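Local coordinates for protein Two-component system sensor histidine kinase (Bacteroides thetaiotaomicron, PDB 3OTT) that probably senses saccharides with its extracellular beta-propeller and beta-sandwich region and is predicted to signal through a histidine kinase in the full-length protein, at residues L562-T576 / R598-V611. Sequence-based numbering, arbitrary orientation.
Sequences LSMTCVKNSIWVSTT and RFTSLLFDPKEDCV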
loop_
_atom_site.group_PDB
_atom_site.type_symbol
_atom_site.label_atom_id
_atom_site.label_comp_id
_atom_site.label_asym_id
_atom_site.label_seq_id
_atom_site.Cartn_x
_atom_site.Cartn_y
_atom_site.Cartn_z
ATOM N N LEU B 562 15.409 22.064 13.713
ATOM C CA LEU B 562 14.610 21.646 12.549
ATOM C C LEU B 562 13.239 22.376 12.483
ATOM O O LEU B 562 12.785 22.743 11.403
ATOM C CB LEU B 562 14.451 20.109 12.479
ATOM C CG LEU B 562 15.615 19.077 12.390
ATOM C CD1 LEU B 562 15.078 17.581 12.295
ATOM C CD2 LEU B 562 16.672 19.348 11.263
ATOM N N SER B 563 12.622 22.599 13.647
ATOM C CA SER B 563 11.338 23.210 13.771
ATOM C C SER B 563 11.174 23.769 15.184
ATOM O O SER B 563 11.741 23.227 16.145
ATOM C CB SER B 563 10.226 22.188 13.505
ATOM O OG SER B 563 8.974 22.872 13.322
ATOM N N MET B 564 10.404 24.843 15.322
ATOM C CA MET B 564 10.109 25.425 16.666
ATOM C C MET B 564 8.651 25.826 16.690
ATOM O O MET B 564 8.176 26.430 15.723
ATOM C CB MET B 564 10.895 26.714 16.894
ATOM C CG MET B 564 12.383 26.535 17.135
ATOM S SD MET B 564 13.283 28.096 17.246
ATOM C CE MET B 564 12.602 28.838 18.676
ATOM N N THR B 565 7.935 25.544 17.774
ATOM C CA THR B 565 6.583 26.049 17.833
ATOM C C THR B 565 6.145 26.441 19.248
ATOM O O THR B 565 6.654 25.863 20.228
ATOM C CB THR B 565 5.594 25.051 17.149
ATOM O OG1 THR B 565 4.523 25.789 16.595
ATOM C CG2 THR B 565 5.054 23.983 18.099
ATOM N N CYS B 566 5.201 27.386 19.358
ATOM C CA CYS B 566 4.658 27.792 20.684
ATOM C C CYS B 566 3.620 26.788 21.117
ATOM O O CYS B 566 2.728 26.448 20.347
ATOM C CB CYS B 566 3.961 29.154 20.683
ATOM S SG CYS B 566 5.062 30.467 20.263
ATOM N N VAL B 567 3.746 26.335 22.354
ATOM C CA VAL B 567 2.787 25.436 22.978
ATOM C C VAL B 567 2.416 26.060 24.340
ATOM O O VAL B 567 3.106 25.838 25.318
ATOM C CB VAL B 567 3.402 24.024 23.141
ATOM C CG1 VAL B 567 2.485 23.123 23.903
ATOM C CG2 VAL B 567 3.713 23.379 21.735
ATOM N N LYS B 568 1.388 26.901 24.370
ATOM C CA LYS B 568 0.971 27.591 25.618
ATOM C C LYS B 568 2.117 28.422 26.216
ATOM O O LYS B 568 2.558 29.402 25.616
ATOM C CB LYS B 568 0.499 26.579 26.674
ATOM C CG LYS B 568 -0.793 25.831 26.405
ATOM C CD LYS B 568 -0.892 24.723 27.465
ATOM C CE LYS B 568 -2.294 24.217 27.665
ATOM N NZ LYS B 568 -2.531 23.117 26.704
ATOM N N ASN B 569 2.630 27.998 27.363
ATOM C CA ASN B 569 3.653 28.758 28.088
ATOM C C ASN B 569 5.060 28.327 27.779
ATOM O O ASN B 569 6.026 28.826 28.371
ATOM C CB ASN B 569 3.405 28.695 29.595
ATOM C CG ASN B 569 2.212 29.513 29.997
ATOM O OD1 ASN B 569 2.061 30.669 29.564
ATOM N ND2 ASN B 569 1.342 28.929 30.820
ATOM N N SER B 570 5.169 27.421 26.822
ATOM C CA SER B 570 6.445 26.918 26.400
ATOM C C SER B 570 6.708 27.157 24.920
ATOM O O SER B 570 5.788 27.427 24.134
ATOM C CB SER B 570 6.499 25.415 26.701
ATOM O OG SER B 570 6.306 25.203 28.101
ATOM N N ILE B 571 7.973 27.025 24.540
ATOM C CA ILE B 571 8.273 26.745 23.161
ATOM C C ILE B 571 8.887 25.353 22.902
ATOM O O ILE B 571 9.827 24.936 23.584
ATOM C CB ILE B 571 9.067 27.894 22.487
ATOM C CG1 ILE B 571 9.631 27.364 21.173
ATOM C CG2 ILE B 571 10.205 28.331 23.337
ATOM C CD1 ILE B 571 10.116 28.448 20.241
ATOM N N TRP B 572 8.349 24.626 21.911
ATOM C CA TRP B 572 8.895 23.297 21.559
ATOM C C TRP B 572 9.871 23.434 20.425
ATOM O O TRP B 572 9.574 24.067 19.449
ATOM C CB TRP B 572 7.796 22.291 21.157
ATOM C CG TRP B 572 6.936 21.825 22.329
ATOM C CD1 TRP B 572 6.627 22.552 23.470
ATOM C CD2 TRP B 572 6.259 20.564 22.460
ATOM N NE1 TRP B 572 5.825 21.788 24.308
ATOM C CE2 TRP B 572 5.570 20.582 23.706
ATOM C CE3 TRP B 572 6.137 19.441 21.641
ATOM C CZ2 TRP B 572 4.816 19.501 24.164
ATOM C CZ3 TRP B 572 5.365 18.341 22.106
ATOM C CH2 TRP B 572 4.715 18.396 23.351
ATOM N N VAL B 573 11.020 22.781 20.555
ATOM C CA VAL B 573 12.124 22.925 19.614
ATOM C C VAL B 573 12.620 21.548 19.220
ATOM O O VAL B 573 13.169 20.803 20.045
ATOM C CB VAL B 573 13.279 23.762 20.228
ATOM C CG1 VAL B 573 14.355 24.098 19.148
ATOM C CG2 VAL B 573 12.755 25.037 20.775
ATOM N N SER B 574 12.395 21.205 17.963
ATOM C CA SER B 574 12.816 19.936 17.407
ATOM C C SER B 574 14.177 20.124 16.745
ATOM O O SER B 574 14.368 21.080 15.996
ATOM C CB SER B 574 11.803 19.494 16.379
ATOM O OG SER B 574 12.234 18.282 15.834
ATOM N N THR B 575 15.132 19.265 17.084
ATOM C CA THR B 575 16.477 19.373 16.578
ATOM C C THR B 575 16.910 17.979 16.120
ATOM O O THR B 575 16.256 16.976 16.414
ATOM C CB THR B 575 17.521 19.714 17.676
ATOM O OG1 THR B 575 17.653 18.583 18.565
ATOM C CG2 THR B 575 17.169 20.955 18.474
ATOM N N THR B 576 18.067 17.949 15.474
ATOM C CA THR B 576 18.759 16.744 15.075
ATOM C C THR B 576 19.029 15.790 16.235
ATOM O O THR B 576 19.093 14.576 16.046
ATOM C CB THR B 576 20.125 17.144 14.493
ATOM O OG1 THR B 576 19.898 17.808 13.248
ATOM C CG2 THR B 576 21.017 15.897 14.269
ATOM N N ARG B 598 13.035 11.959 14.484
ATOM C CA ARG B 598 13.388 13.365 14.430
ATOM C C ARG B 598 12.345 14.114 13.576
ATOM O O ARG B 598 11.908 13.650 12.510
ATOM C CB ARG B 598 14.806 13.540 13.923
ATOM C CG ARG B 598 15.889 12.778 14.807
ATOM C CD ARG B 598 15.960 13.337 16.232
ATOM N NE ARG B 598 17.014 12.712 17.028
ATOM C CZ ARG B 598 16.809 12.070 18.174
ATOM N NH1 ARG B 598 15.594 11.930 18.681
ATOM N NH2 ARG B 598 17.829 11.558 18.819
ATOM N N PHE B 599 11.892 15.234 14.077
ATOM C CA PHE B 599 10.693 15.806 13.560
ATOM C C PHE B 599 11.033 17.060 12.866
ATOM O O PHE B 599 11.692 17.879 13.439
ATOM C CB PHE B 599 9.686 16.006 14.691
ATOM C CG PHE B 599 9.315 14.696 15.392
ATOM C CD1 PHE B 599 8.631 13.678 14.693
ATOM C CD2 PHE B 599 9.683 14.473 16.693
ATOM C CE1 PHE B 599 8.293 12.483 15.307
ATOM C CE2 PHE B 599 9.363 13.260 17.331
ATOM C CZ PHE B 599 8.681 12.272 16.646
ATOM N N THR B 600 10.606 17.195 11.612
ATOM C CA THR B 600 10.978 18.354 10.813
ATOM C C THR B 600 9.789 19.323 10.714
ATOM O O THR B 600 9.846 20.325 10.008
ATOM C CB THR B 600 11.370 17.922 9.425
ATOM O OG1 THR B 600 10.371 17.005 9.016
ATOM C CG2 THR B 600 12.748 17.225 9.416
ATOM N N SER B 601 8.752 19.060 11.499
ATOM C CA SER B 601 7.544 19.874 11.472
ATOM C C SER B 601 6.827 19.825 12.823
ATOM O O SER B 601 6.785 18.771 13.442
ATOM C CB SER B 601 6.594 19.244 10.420
ATOM O OG SER B 601 5.746 20.291 10.056
ATOM N N LEU B 602 6.246 20.920 13.272
ATOM C CA LEU B 602 5.475 20.898 14.551
ATOM C C LEU B 602 4.141 21.722 14.471
ATOM O O LEU B 602 4.107 22.765 13.818
ATOM C CB LEU B 602 6.317 21.402 15.751
ATOM C CG LEU B 602 7.616 20.703 16.214
ATOM C CD1 LEU B 602 8.510 21.642 17.057
ATOM C CD2 LEU B 602 7.397 19.364 16.995
ATOM N N LEU B 603 3.071 21.253 15.120
ATOM C CA LEU B 603 1.810 21.996 15.152
ATOM C C LEU B 603 1.088 21.789 16.476
ATOM O O LEU B 603 0.758 20.645 16.868
ATOM C CB LEU B 603 0.873 21.558 14.010
ATOM C CG LEU B 603 -0.577 22.161 13.951
ATOM C CD1 LEU B 603 -0.582 23.662 13.601
ATOM C CD2 LEU B 603 -1.500 21.445 12.990
ATOM N N PHE B 604 0.827 22.897 17.167
ATOM C CA PHE B 604 -0.039 22.880 18.326
ATOM C C PHE B 604 -1.489 23.115 17.919
ATOM O O PHE B 604 -1.787 24.143 17.333
ATOM C CB PHE B 604 0.375 23.996 19.265
ATOM C CG PHE B 604 -0.468 24.082 20.508
ATOM C CD1 PHE B 604 -0.816 22.943 21.221
ATOM C CD2 PHE B 604 -0.900 25.332 20.986
ATOM C CE1 PHE B 604 -1.631 23.031 22.408
ATOM C CE2 PHE B 604 -1.705 25.420 22.152
ATOM C CZ PHE B 604 -2.078 24.260 22.836
ATOM N N ASP B 605 -2.382 22.175 18.238
ATOM C CA ASP B 605 -3.843 22.365 18.071
ATOM C C ASP B 605 -4.500 22.697 19.418
ATOM O O ASP B 605 -4.666 21.812 20.257
ATOM C CB ASP B 605 -4.540 21.135 17.463
ATOM C CG ASP B 605 -6.040 21.432 17.035
ATOM O OD1 ASP B 605 -6.434 22.609 16.754
ATOM O OD2 ASP B 605 -6.815 20.453 16.944
ATOM N N PRO B 606 -4.870 23.972 19.627
ATOM C CA PRO B 606 -5.424 24.386 20.916
ATOM C C PRO B 606 -6.760 23.714 21.225
ATOM O O PRO B 606 -7.028 23.439 22.384
ATOM C CB PRO B 606 -5.602 25.911 20.768
ATOM C CG PRO B 606 -4.777 26.311 19.650
ATOM C CD PRO B 606 -4.731 25.110 18.707
ATOM N N LYS B 607 -7.578 23.442 20.204
ATOM C CA LYS B 607 -8.867 22.745 20.403
ATOM C C LYS B 607 -8.689 21.346 21.002
ATOM O O LYS B 607 -9.362 20.979 21.971
ATOM C CB LYS B 607 -9.661 22.636 19.087
ATOM C CG LYS B 607 -10.172 23.957 18.491
ATOM C CD LYS B 607 -10.730 23.727 17.063
ATOM C CE LYS B 607 -11.739 24.821 16.648
ATOM N NZ LYS B 607 -11.055 26.040 16.103
ATOM N N GLU B 608 -7.795 20.549 20.429
ATOM C CA GLU B 608 -7.664 19.169 20.913
ATOM C C GLU B 608 -6.658 19.049 22.047
ATOM O O GLU B 608 -6.326 17.945 22.465
ATOM C CB GLU B 608 -7.300 18.213 19.768
ATOM C CG GLU B 608 -8.270 18.216 18.587
ATOM C CD GLU B 608 -9.619 17.579 18.878
ATOM O OE1 GLU B 608 -9.719 16.734 19.822
ATOM O OE2 GLU B 608 -10.589 17.931 18.139
ATOM N N ASP B 609 -6.141 20.189 22.506
ATOM C CA ASP B 609 -4.977 20.225 23.401
ATOM C C ASP B 609 -3.894 19.158 23.065
ATOM O O ASP B 609 -3.548 18.301 23.902
ATOM C CB ASP B 609 -5.456 20.092 24.851
ATOM C CG ASP B 609 -4.386 20.452 25.860
ATOM O OD1 ASP B 609 -3.297 20.896 25.424
ATOM O OD2 ASP B 609 -4.642 20.265 27.088
ATOM N N CYS B 610 -3.401 19.169 21.833
ATOM C CA CYS B 610 -2.342 18.244 21.483
ATOM C C CYS B 610 -1.357 18.821 20.459
ATOM O O CYS B 610 -1.606 19.863 19.862
ATOM C CB CYS B 610 -2.949 16.950 20.994
ATOM S SG CYS B 610 -3.715 17.203 19.451
ATOM N N VAL B 611 -0.226 18.139 20.294
ATOM C CA VAL B 611 0.863 18.561 19.397
ATOM C C VAL B 611 1.146 17.483 18.339
ATOM O O VAL B 611 1.295 16.314 18.659
ATOM C CB VAL B 611 2.159 18.875 20.188
ATOM C CG1 VAL B 611 3.312 19.321 19.232
ATOM C CG2 VAL B 611 1.895 19.948 21.223
HETATM O O HOH W 1 8.870 23.496 10.447
#
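L602 stands with its CD1 methyl pushed into the facing hairpin, 3.6 Å from the carbonyl O of W572 and close to the S563 backbone, while its CB lies 3.7 Å from T565 CG2. Farther along, V611 approaches the W572 indole from the opposite direction: its CG2 makes a CH-pi contact over one face, 4.0 Å from the centroid of the six-membered ring, and V567 CG2 packs over the rim of that same face. An alanine in place of W572 would probably open a gap over V611 and leave both valine methyls without their aromatic surface. F604 sits beside V567, whose CA lies over one face of the phenyl ring; P606 N is over the other.

At the hairpin turn, rotation about the CD-CE bond of K568 (chi4 88°) brings NZ across to a 2.7 Å salt bridge with D609 OD1, which also hydrogen-bonds with S624 OG. Toward T576, S574 OG points away from its own backbone N (chi1 179°), which brings it onto F599 O in a hydrogen bond modelled at 2.5 Å, a doubtful length; R598 NE reaches T576 O in a weak one. S563 OG holds a water that weakly reaches T600 O.

Behind these groups, a type II' beta turn from V567 to S570 links strands 562-567 and 570-575, and a classic beta bulge sets L562 and S563 opposite S574. Strand 601-605 runs nearly parallel to 562-567, at 11°, but belongs to the next four-stranded blade. With S574 and R598 bonding to backbone carbonyls and no main-chain pairing between the segments, the spacing of these propeller blades rests largely on L602, W572 and V611.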